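Local coordinates for protein LP15968p (PDB 3MN8) that releases C-terminal arginine or lysine from peptides and proteins as a zinc-dependent metallocarboxypeptidase of the M14 family, at residues R85-L90 with R371-R376; I337-L342 with V400-D405; N355-G360 with S384-A389. All coordinates share one frame; numbering follows the deposited sequence.

Interaction 1 joins a loop of the zinc carboxypeptidase domain to the C-terminal transthyretin-like domain; interactions 2 and 3 lie inside the latter. The 85-90/371-376 and 337-342/400-405 contacts meet through neighbouring strands 373-376 and 339-344, their centres about 15 Å apart, and Leu90 O is within 2.8 Å of Lys340 NZ, a probable hydrogen bond. Interaction 3, centred about 14 Å from interaction 2 and 18 Å from interaction 1, pairs two strands of the opposing sheet; Ile339 CD1 packs on Val385 CG2 at 3.9 Å, and Tyr374 on Val356. All three lie away from the catalytic zinc, held by His101, Glu104 and His217, and from the inhibitor pocket.

Interaction 1: R85-L90 with R371-R376; sequences RSRNLL and RGEYWR
Glu373 reaches across from strand 373-376 and takes two bonds from the loop 85-90. Bent at chi3 (81°), Arg87 turns its guanidinium so that NH2 donates to Glu373 OE2 at 2.7 Å, a nearly straight salt bridge (175° at the hydrogen); the carboxylate lies at the guanidinium edge, its oxygen met on the syn side. Glu373 OE1 receives Leu90 N at 2.7 Å. Arg371 grips the same loop through NH1, bonded to Arg87 O. Its guanidinium lies almost parallel to that of Arg87, with NH1 over one face; the carboxylate probably offsets their like charges, though its pairing with Arg371 is long and out of plane. Leu89 CD1 comes to the edge of the Arg371 group, 3.5 Å from NE. Trp375 NE1 donates within its ring plane to Leu90 O at 3.1 Å, approaching from above the carbonyl plane. In the second shell Thr91 O takes Arg87 NE, and Ser369 OG meets Glu373 OE2. With an alanine in place of Glu373, Arg87 would probably lose its countercharge and the Leu90 amide its acceptor. The contact thus clamps the catalytic to the transthyretin-like domain by a salt bridge and side-chain-to-backbone hydrogen bonds, with Leu89 and Leu90 packed beside them.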
loop_
_atom_site.group_PDB
_atom_site.type_symbol
_atom_site.label_atom_id
_atom_site.label_comp_id
_atom_site.label_asym_id
_atom_site.label_seq_id
_atom_site.Cartn_x
_atom_site.Cartn_y
_atom_site.Cartn_z
ATOM N N ARG A 85 19.354 4.011 -7.266
ATOM C CA ARG A 85 19.611 3.883 -8.696
ATOM C C ARG A 85 18.751 2.807 -9.357
ATOM O O ARG A 85 18.101 3.052 -10.367
ATOM C CB ARG A 85 21.086 3.596 -8.958
ATOM C CG ARG A 85 22.019 4.729 -8.563
ATOM C CD ARG A 85 23.319 4.658 -9.349
ATOM N NE ARG A 85 23.198 5.232 -10.691
ATOM C CZ ARG A 85 22.952 4.535 -11.799
ATOM N NH1 ARG A 85 22.869 5.163 -12.968
ATOM N NH2 ARG A 85 22.788 3.216 -11.743
ATOM N N SER A 86 18.752 1.608 -8.786
ATOM C CA SER A 86 17.955 0.506 -9.325
ATOM C C SER A 86 17.074 -0.117 -8.247
ATOM O O SER A 86 16.742 0.517 -7.244
ATOM C CB SER A 86 18.863 -0.567 -9.939
ATOM O OG SER A 86 19.645 -0.057 -11.018
ATOM N N ARG A 87 16.679 -1.358 -8.480
ATOM C CA ARG A 87 16.017 -2.159 -7.464
ATOM C C ARG A 87 16.737 -3.494 -7.458
ATOM O O ARG A 87 16.796 -4.169 -8.481
ATOM C CB ARG A 87 14.535 -2.363 -7.804
ATOM C CG ARG A 87 13.610 -2.438 -6.592
ATOM C CD ARG A 87 12.231 -2.936 -6.959
ATOM N NE ARG A 87 12.213 -4.391 -7.064
ATOM C CZ ARG A 87 12.227 -5.063 -8.206
ATOM N NH1 ARG A 87 12.252 -4.424 -9.366
ATOM N NH2 ARG A 87 12.214 -6.379 -8.182
ATOM N N ASN A 88 17.315 -3.871 -6.327
ATOM C CA ASN A 88 18.010 -5.151 -6.259
ATOM C C ASN A 88 17.063 -6.300 -6.576
ATOM O O ASN A 88 15.918 -6.333 -6.115
ATOM C CB ASN A 88 18.646 -5.351 -4.890
ATOM C CG ASN A 88 19.661 -4.275 -4.568
ATOM O OD1 ASN A 88 19.543 -3.570 -3.559
ATOM N ND2 ASN A 88 20.663 -4.132 -5.432
ATOM N N LEU A 89 17.540 -7.240 -7.376
ATOM C CA LEU A 89 16.728 -8.373 -7.750
ATOM C C LEU A 89 16.025 -8.922 -6.510
ATOM O O LEU A 89 16.640 -9.098 -5.464
ATOM C CB LEU A 89 17.596 -9.452 -8.392
ATOM C CG LEU A 89 16.836 -10.495 -9.209
ATOM C CD1 LEU A 89 16.376 -9.865 -10.509
ATOM C CD2 LEU A 89 17.702 -11.701 -9.486
ATOM N N LEU A 90 14.728 -9.165 -6.638
ATOM C CA LEU A 90 13.943 -9.804 -5.592
ATOM C C LEU A 90 13.727 -8.943 -4.353
ATOM O O LEU A 90 13.222 -9.430 -3.345
ATOM C CB LEU A 90 14.528 -11.168 -5.217
ATOM C CG LEU A 90 14.329 -12.222 -6.311
ATOM C CD1 LEU A 90 14.963 -13.564 -5.963
ATOM C CD2 LEU A 90 12.844 -12.378 -6.583
ATOM N N ARG A 371 12.186 -8.978 -15.193
ATOM C CA ARG A 371 13.323 -9.800 -14.807
ATOM C C ARG A 371 12.850 -11.161 -14.296
ATOM O O ARG A 371 13.604 -11.915 -13.704
ATOM C CB ARG A 371 14.212 -9.062 -13.781
ATOM C CG ARG A 371 14.434 -7.573 -14.140
ATOM C CD ARG A 371 15.746 -6.963 -13.657
ATOM N NE ARG A 371 15.835 -6.834 -12.216
ATOM C CZ ARG A 371 15.822 -5.708 -11.512
ATOM N NH1 ARG A 371 15.905 -5.811 -10.203
ATOM N NH2 ARG A 371 15.723 -4.506 -12.069
ATOM N N GLY A 372 11.590 -11.473 -14.542
ATOM C CA GLY A 372 11.055 -12.780 -14.211
ATOM C C GLY A 372 10.901 -13.009 -12.725
ATOM O O GLY A 372 10.843 -14.140 -12.258
ATOM N N GLU A 373 10.828 -11.924 -11.976
ATOM C CA GLU A 373 10.662 -12.021 -10.540
ATOM C C GLU A 373 9.198 -12.115 -10.151
ATOM O O GLU A 373 8.324 -11.577 -10.834
ATOM C CB GLU A 373 11.266 -10.804 -9.838
ATOM C CG GLU A 373 12.302 -10.049 -10.623
ATOM C CD GLU A 373 12.667 -8.737 -9.945
ATOM O OE1 GLU A 373 13.259 -8.798 -8.844
ATOM O OE2 GLU A 373 12.353 -7.654 -10.507
ATOM N N TYR A 374 8.942 -12.789 -9.033
ATOM C CA TYR A 374 7.614 -12.812 -8.439
ATOM C C TYR A 374 7.770 -12.919 -6.926
ATOM O O TYR A 374 8.743 -13.487 -6.420
ATOM C CB TYR A 374 6.799 -13.994 -8.952
ATOM C CG TYR A 374 7.195 -15.294 -8.295
ATOM C CD1 TYR A 374 8.179 -16.113 -8.857
ATOM C CD2 TYR A 374 6.608 -15.691 -7.094
ATOM C CE1 TYR A 374 8.563 -17.300 -8.230
ATOM C CE2 TYR A 374 6.983 -16.869 -6.468
ATOM C CZ TYR A 374 7.958 -17.667 -7.040
ATOM O OH TYR A 374 8.318 -18.832 -6.417
ATOM N N TRP A 375 6.810 -12.346 -6.212
ATOM C CA TRP A 375 6.728 -12.491 -4.779
ATOM C C TRP A 375 5.312 -12.942 -4.508
ATOM O O TRP A 375 4.364 -12.276 -4.932
ATOM C CB TRP A 375 6.943 -11.151 -4.077
ATOM C CG TRP A 375 8.194 -10.450 -4.454
ATOM C CD1 TRP A 375 9.342 -10.344 -3.707
ATOM C CD2 TRP A 375 8.432 -9.725 -5.664
ATOM N NE1 TRP A 375 10.283 -9.611 -4.394
ATOM C CE2 TRP A 375 9.751 -9.224 -5.598
ATOM C CE3 TRP A 375 7.662 -9.458 -6.806
ATOM C CZ2 TRP A 375 10.311 -8.482 -6.626
ATOM C CZ3 TRP A 375 8.224 -8.730 -7.827
ATOM C CH2 TRP A 375 9.532 -8.247 -7.732
ATOM N N ARG A 376 5.151 -14.061 -3.813
ATOM C CA ARG A 376 3.814 -14.531 -3.491
ATOM C C ARG A 376 3.635 -14.553 -1.988
ATOM O O ARG A 376 4.175 -15.412 -1.273
ATOM C CB ARG A 376 3.544 -15.903 -4.105
ATOM C CG ARG A 376 2.183 -16.498 -3.758
ATOM C CD ARG A 376 1.037 -15.685 -4.326
ATOM N NE ARG A 376 -0.263 -16.242 -3.951
ATOM C CZ ARG A 376 -1.440 -15.678 -4.216
ATOM N NH1 ARG A 376 -1.508 -14.522 -4.857
ATOM N NH2 ARG A 376 -2.559 -16.272 -3.838
#

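Interaction 2: I337-L342 with V400-D405; sequences IGIKGL and VRVTND
The carboxamide of Asn404 lies flat against Ile337, which sits over one of its faces: Ile337 CB is 3.6 Å from Asn404 CG, and Ile337 CG2 stands almost directly above that same carbon at 3.8 Å. Toward the OD1 end of the amide comes the backbone of the next residue. Gly338 N donates to Asn404 OD1 at 2.9 Å, in a nearly straight bond (170° at the hydrogen) whose donor is tilted 29° from the carbonyl plane. At the other end of the amide, ND2 is taken by Leu378 O, so both ends are anchored and the rotation of the group is fixed. Asn404 CG lies anti to its own carbonyl carbon (chi1 -70°), which carries the amide across to Gly338.

Beyond the amide the contact turns apolar. Val402 CG1 rests 4.0 Å from Gly338 CA, which presents no side chain to it. The other methyl, Val402 CG2, meets Ile339 CG2 at 4.2 Å, the two side chains crossing at about a right angle; Val400 CG1 approaches the same isoleucine methyl more loosely. Val385, Leu410 and Leu412 continue this apolar layer around Ile339.

Strand 339-344 belongs to one sheet of the transthyretin-like sandwich and strand 398-402 to the edge of the other, so the chemistry combines apolar closure between the two sheets with a polar side-chain-to-backbone tie where strand 339-344 begins.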
loop_
_atom_site.group_PDB
_atom_site.type_symbol
_atom_site.label_atom_id
_atom_site.label_comp_id
_atom_site.label_asym_id
_atom_site.label_seq_id
_atom_site.Cartn_x
_atom_site.Cartn_y
_atom_site.Cartn_z
ATOM N N ILE A 337 6.635 -11.971 3.720
ATOM C CA ILE A 337 6.084 -13.299 3.931
ATOM C C ILE A 337 5.967 -14.063 2.634
ATOM O O ILE A 337 6.086 -13.500 1.537
ATOM C CB ILE A 337 4.708 -13.261 4.617
ATOM C CG1 ILE A 337 3.676 -12.600 3.703
ATOM C CG2 ILE A 337 4.805 -12.557 5.975
ATOM C CD1 ILE A 337 2.334 -12.408 4.370
ATOM N N GLY A 338 5.735 -15.360 2.776
ATOM C CA GLY A 338 5.547 -16.225 1.630
ATOM C C GLY A 338 6.843 -16.563 0.928
ATOM O O GLY A 338 7.836 -16.919 1.568
ATOM N N ILE A 339 6.819 -16.454 -0.396
ATOM C CA ILE A 339 7.952 -16.845 -1.213
ATOM C C ILE A 339 8.221 -15.832 -2.291
ATOM O O ILE A 339 7.511 -14.831 -2.443
ATOM C CB ILE A 339 7.726 -18.182 -1.938
ATOM C CG1 ILE A 339 6.460 -18.086 -2.801
ATOM C CG2 ILE A 339 7.686 -19.341 -0.937
ATOM C CD1 ILE A 339 6.155 -19.323 -3.640
ATOM N N LYS A 340 9.271 -16.115 -3.043
ATOM C CA LYS A 340 9.678 -15.267 -4.136
ATOM C C LYS A 340 10.693 -16.047 -4.938
ATOM O O LYS A 340 11.296 -17.002 -4.419
ATOM C CB LYS A 340 10.267 -13.946 -3.631
ATOM C CG LYS A 340 11.547 -14.035 -2.817
ATOM C CD LYS A 340 12.060 -12.621 -2.557
ATOM C CE LYS A 340 13.265 -12.590 -1.652
ATOM N NZ LYS A 340 13.529 -11.186 -1.226
ATOM N N GLY A 341 10.853 -15.667 -6.206
ATOM C CA GLY A 341 11.750 -16.391 -7.083
ATOM C C GLY A 341 11.776 -15.929 -8.520
ATOM O O GLY A 341 11.238 -14.878 -8.887
ATOM N N LEU A 342 12.418 -16.741 -9.345
ATOM C CA LEU A 342 12.602 -16.406 -10.741
ATOM C C LEU A 342 12.041 -17.482 -11.627
ATOM O O LEU A 342 12.257 -18.676 -11.396
ATOM C CB LEU A 342 14.083 -16.245 -11.057
ATOM C CG LEU A 342 14.837 -15.217 -10.210
ATOM C CD1 LEU A 342 16.317 -15.334 -10.511
ATOM C CD2 LEU A 342 14.325 -13.785 -10.439
ATOM N N VAL A 400 6.350 -26.555 -0.975
ATOM C CA VAL A 400 7.153 -25.736 -0.091
ATOM C C VAL A 400 6.438 -25.516 1.229
ATOM O O VAL A 400 5.228 -25.276 1.267
ATOM C CB VAL A 400 7.479 -24.368 -0.729
ATOM C CG1 VAL A 400 6.220 -23.543 -0.887
ATOM C CG2 VAL A 400 8.501 -23.621 0.114
ATOM N N ARG A 401 7.193 -25.607 2.315
ATOM C CA ARG A 401 6.653 -25.345 3.642
ATOM C C ARG A 401 6.903 -23.879 4.006
ATOM O O ARG A 401 8.028 -23.470 4.289
ATOM C CB ARG A 401 7.266 -26.307 4.671
ATOM C CG ARG A 401 6.913 -25.995 6.107
ATOM C CD ARG A 401 7.930 -26.612 7.053
ATOM N NE ARG A 401 7.923 -28.049 6.936
ATOM C CZ ARG A 401 8.961 -28.854 6.735
ATOM N NH1 ARG A 401 10.209 -28.410 6.629
ATOM N NH2 ARG A 401 8.715 -30.149 6.647
ATOM N N VAL A 402 5.849 -23.083 3.973
ATOM C CA VAL A 402 5.987 -21.671 4.314
ATOM C C VAL A 402 5.856 -21.414 5.807
ATOM O O VAL A 402 4.749 -21.426 6.365
ATOM C CB VAL A 402 4.979 -20.781 3.592
ATOM C CG1 VAL A 402 5.085 -19.357 4.119
ATOM C CG2 VAL A 402 5.220 -20.836 2.107
ATOM N N THR A 403 7.008 -21.213 6.442
ATOM C CA THR A 403 7.088 -20.655 7.780
ATOM C C THR A 403 7.470 -19.205 7.591
ATOM O O THR A 403 8.387 -18.895 6.827
ATOM C CB THR A 403 8.158 -21.355 8.656
ATOM O OG1 THR A 403 8.348 -20.605 9.860
ATOM C CG2 THR A 403 9.492 -21.457 7.927
ATOM N N ASN A 404 6.744 -18.307 8.243
ATOM C CA ASN A 404 7.064 -16.894 8.109
ATOM C C ASN A 404 7.836 -16.438 9.329
ATOM O O ASN A 404 7.444 -15.492 10.023
ATOM C CB ASN A 404 5.805 -16.051 7.876
ATOM C CG ASN A 404 5.203 -16.282 6.501
ATOM O OD1 ASN A 404 5.924 -16.377 5.504
ATOM N ND2 ASN A 404 3.879 -16.392 6.444
ATOM N N ASP A 405 8.942 -17.137 9.572
ATOM C CA ASP A 405 9.805 -16.894 10.722
ATOM C C ASP A 405 11.032 -16.075 10.322
ATOM O O ASP A 405 11.429 -15.144 11.042
ATOM C CB ASP A 405 10.233 -18.229 11.353
ATOM C CG ASP A 405 10.847 -18.060 12.741
ATOM O OD1 ASP A 405 11.385 -16.973 13.053
ATOM O OD2 ASP A 405 10.795 -19.028 13.530
#

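Interaction 3: N355-G360 with S384-A389; sequences NVYVAG and SVHASA
Tyr357 and His386 stand side by side on one face of an antiparallel strand pair, their ring planes 78° apart and their centroids separated by 5.4 Å. With CG of His386 between its backbone N and carbonyl carbon (chi1 79°), the imidazole is brought over beside Tyr357. Tyr357 CG, anti to its carbonyl carbon (chi1 -72°), directs the phenol along the strand toward Ser388, whose OG lies in the ring plane at the edge, 3.4 Å from Tyr357 CE1. Asn355 occupies the same face, its CB beside Ser388 OG, while Glu362 and Pro365 also touch the tyrosine.

On the opposite face the side chains are aliphatic. Val356 CG1 meets Val385 CG1 at 3.6 Å, the two side chains crossing obliquely, and Val358 CG2 reaches that same Val385 methyl at 4.2 Å. Next to them Val356 CG2 packs on Ala387 CB at 4.1 Å. This layer faces the other sheet, where Ile339, Val343, Tyr374, Leu412 and Phe414 complete the core of the sandwich.

The backbone sets both layers in register. Asn355 with Ser388 and Tyr357 with His386 are hydrogen-bonded pairs, each closed by two reciprocal N-H to O bonds, as in His386 N to Tyr357 O at 2.8 Å. Val356 with Ala387 and Val358 with Val385 are the non-hydrogen-bonded pairs between and beyond them. Past the last pair, Ala359 N still bonds Ser384 O at 3.2 Å. Alternation thus sorts the chemistry of this antiparallel strand pair of the transthyretin-like domain: polar and aromatic groups on the partly exposed side, valines and alanine in the apolar interior, with reciprocal amide bonds satisfying the backbone between them.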
loop_
_atom_site.group_PDB
_atom_site.type_symbol
_atom_site.label_atom_id
_atom_site.label_comp_id
_atom_site.label_asym_id
_atom_site.label_seq_id
_atom_site.Cartn_x
_atom_site.Cartn_y
_atom_site.Cartn_z
ATOM N N ASN A 355 3.245 -16.726 -15.405
ATOM C CA ASN A 355 2.293 -16.883 -14.315
ATOM C C ASN A 355 2.756 -17.906 -13.290
ATOM O O ASN A 355 3.229 -18.990 -13.638
ATOM C CB ASN A 355 0.907 -17.251 -14.845
ATOM C CG ASN A 355 0.148 -16.048 -15.371
ATOM O OD1 ASN A 355 -0.257 -16.015 -16.534
ATOM N ND2 ASN A 355 -0.048 -15.047 -14.514
ATOM N N VAL A 356 2.624 -17.548 -12.023
ATOM C CA VAL A 356 2.984 -18.433 -10.925
ATOM C C VAL A 356 1.747 -18.753 -10.083
ATOM O O VAL A 356 1.168 -17.863 -9.445
ATOM C CB VAL A 356 4.099 -17.816 -10.043
ATOM C CG1 VAL A 356 4.310 -18.645 -8.780
ATOM C CG2 VAL A 356 5.406 -17.677 -10.844
ATOM N N TYR A 357 1.348 -20.026 -10.093
ATOM C CA TYR A 357 0.122 -20.455 -9.444
ATOM C C TYR A 357 0.363 -21.230 -8.154
ATOM O O TYR A 357 1.301 -22.029 -8.071
ATOM C CB TYR A 357 -0.701 -21.341 -10.379
ATOM C CG TYR A 357 -1.386 -20.665 -11.555
ATOM C CD1 TYR A 357 -0.780 -20.622 -12.807
ATOM C CD2 TYR A 357 -2.660 -20.116 -11.426
ATOM C CE1 TYR A 357 -1.419 -20.024 -13.892
ATOM C CE2 TYR A 357 -3.300 -19.520 -12.496
ATOM C CZ TYR A 357 -2.680 -19.473 -13.724
ATOM O OH TYR A 357 -3.328 -18.876 -14.784
ATOM N N VAL A 358 -0.512 -20.999 -7.169
ATOM C CA VAL A 358 -0.536 -21.754 -5.918
ATOM C C VAL A 358 -1.844 -22.519 -5.804
ATOM O O VAL A 358 -2.922 -21.930 -5.876
ATOM C CB VAL A 358 -0.381 -20.828 -4.679
ATOM C CG1 VAL A 358 -0.501 -21.623 -3.368
ATOM C CG2 VAL A 358 0.951 -20.072 -4.728
ATOM N N ALA A 359 -1.746 -23.832 -5.633
ATOM C CA ALA A 359 -2.933 -24.666 -5.483
ATOM C C ALA A 359 -3.893 -24.099 -4.444
ATOM O O ALA A 359 -3.538 -23.946 -3.275
ATOM C CB ALA A 359 -2.538 -26.089 -5.119
ATOM N N GLY A 360 -5.114 -23.799 -4.878
ATOM C CA GLY A 360 -6.129 -23.258 -3.994
ATOM C C GLY A 360 -6.146 -21.744 -4.037
ATOM O O GLY A 360 -6.981 -21.095 -3.413
ATOM N N SER A 384 1.711 -26.232 -2.973
ATOM C CA SER A 384 2.247 -26.696 -4.242
ATOM C C SER A 384 2.222 -25.535 -5.222
ATOM O O SER A 384 1.162 -25.099 -5.685
ATOM C CB SER A 384 1.435 -27.873 -4.781
ATOM O OG SER A 384 1.921 -29.091 -4.249
ATOM N N VAL A 385 3.400 -25.013 -5.517
ATOM C CA VAL A 385 3.507 -23.871 -6.411
ATOM C C VAL A 385 3.950 -24.348 -7.782
ATOM O O VAL A 385 4.778 -25.257 -7.883
ATOM C CB VAL A 385 4.535 -22.860 -5.878
ATOM C CG1 VAL A 385 4.387 -21.540 -6.585
ATOM C CG2 VAL A 385 4.368 -22.690 -4.380
ATOM N N HIS A 386 3.391 -23.754 -8.832
ATOM C CA HIS A 386 3.860 -24.015 -10.194
ATOM C C HIS A 386 3.767 -22.790 -11.081
ATOM O O HIS A 386 3.045 -21.837 -10.768
ATOM C CB HIS A 386 3.137 -25.214 -10.834
ATOM C CG HIS A 386 1.758 -24.915 -11.359
ATOM N ND1 HIS A 386 1.138 -23.697 -11.216
ATOM C CD2 HIS A 386 0.879 -25.712 -12.019
ATOM C CE1 HIS A 386 -0.062 -23.747 -11.774
ATOM N NE2 HIS A 386 -0.240 -24.955 -12.268
ATOM N N ALA A 387 4.491 -22.826 -12.196
ATOM C CA ALA A 387 4.585 -21.670 -13.070
ATOM C C ALA A 387 4.239 -22.042 -14.496
ATOM O O ALA A 387 4.494 -23.162 -14.948
ATOM C CB ALA A 387 5.987 -21.060 -13.001
ATOM N N SER A 388 3.652 -21.094 -15.209
ATOM C CA SER A 388 3.353 -21.317 -16.606
ATOM C C SER A 388 3.520 -20.026 -17.400
ATOM O O SER A 388 3.586 -18.926 -16.834
ATOM C CB SER A 388 1.938 -21.862 -16.755
ATOM O OG SER A 388 1.002 -20.991 -16.144
ATOM N N ALA A 389 3.605 -20.178 -18.716
ATOM C CA ALA A 389 3.772 -19.056 -19.627
ATOM C C ALA A 389 3.506 -19.522 -21.056
ATOM O O ALA A 389 3.830 -20.653 -21.427
ATOM C CB ALA A 389 5.184 -18.462 -19.505
#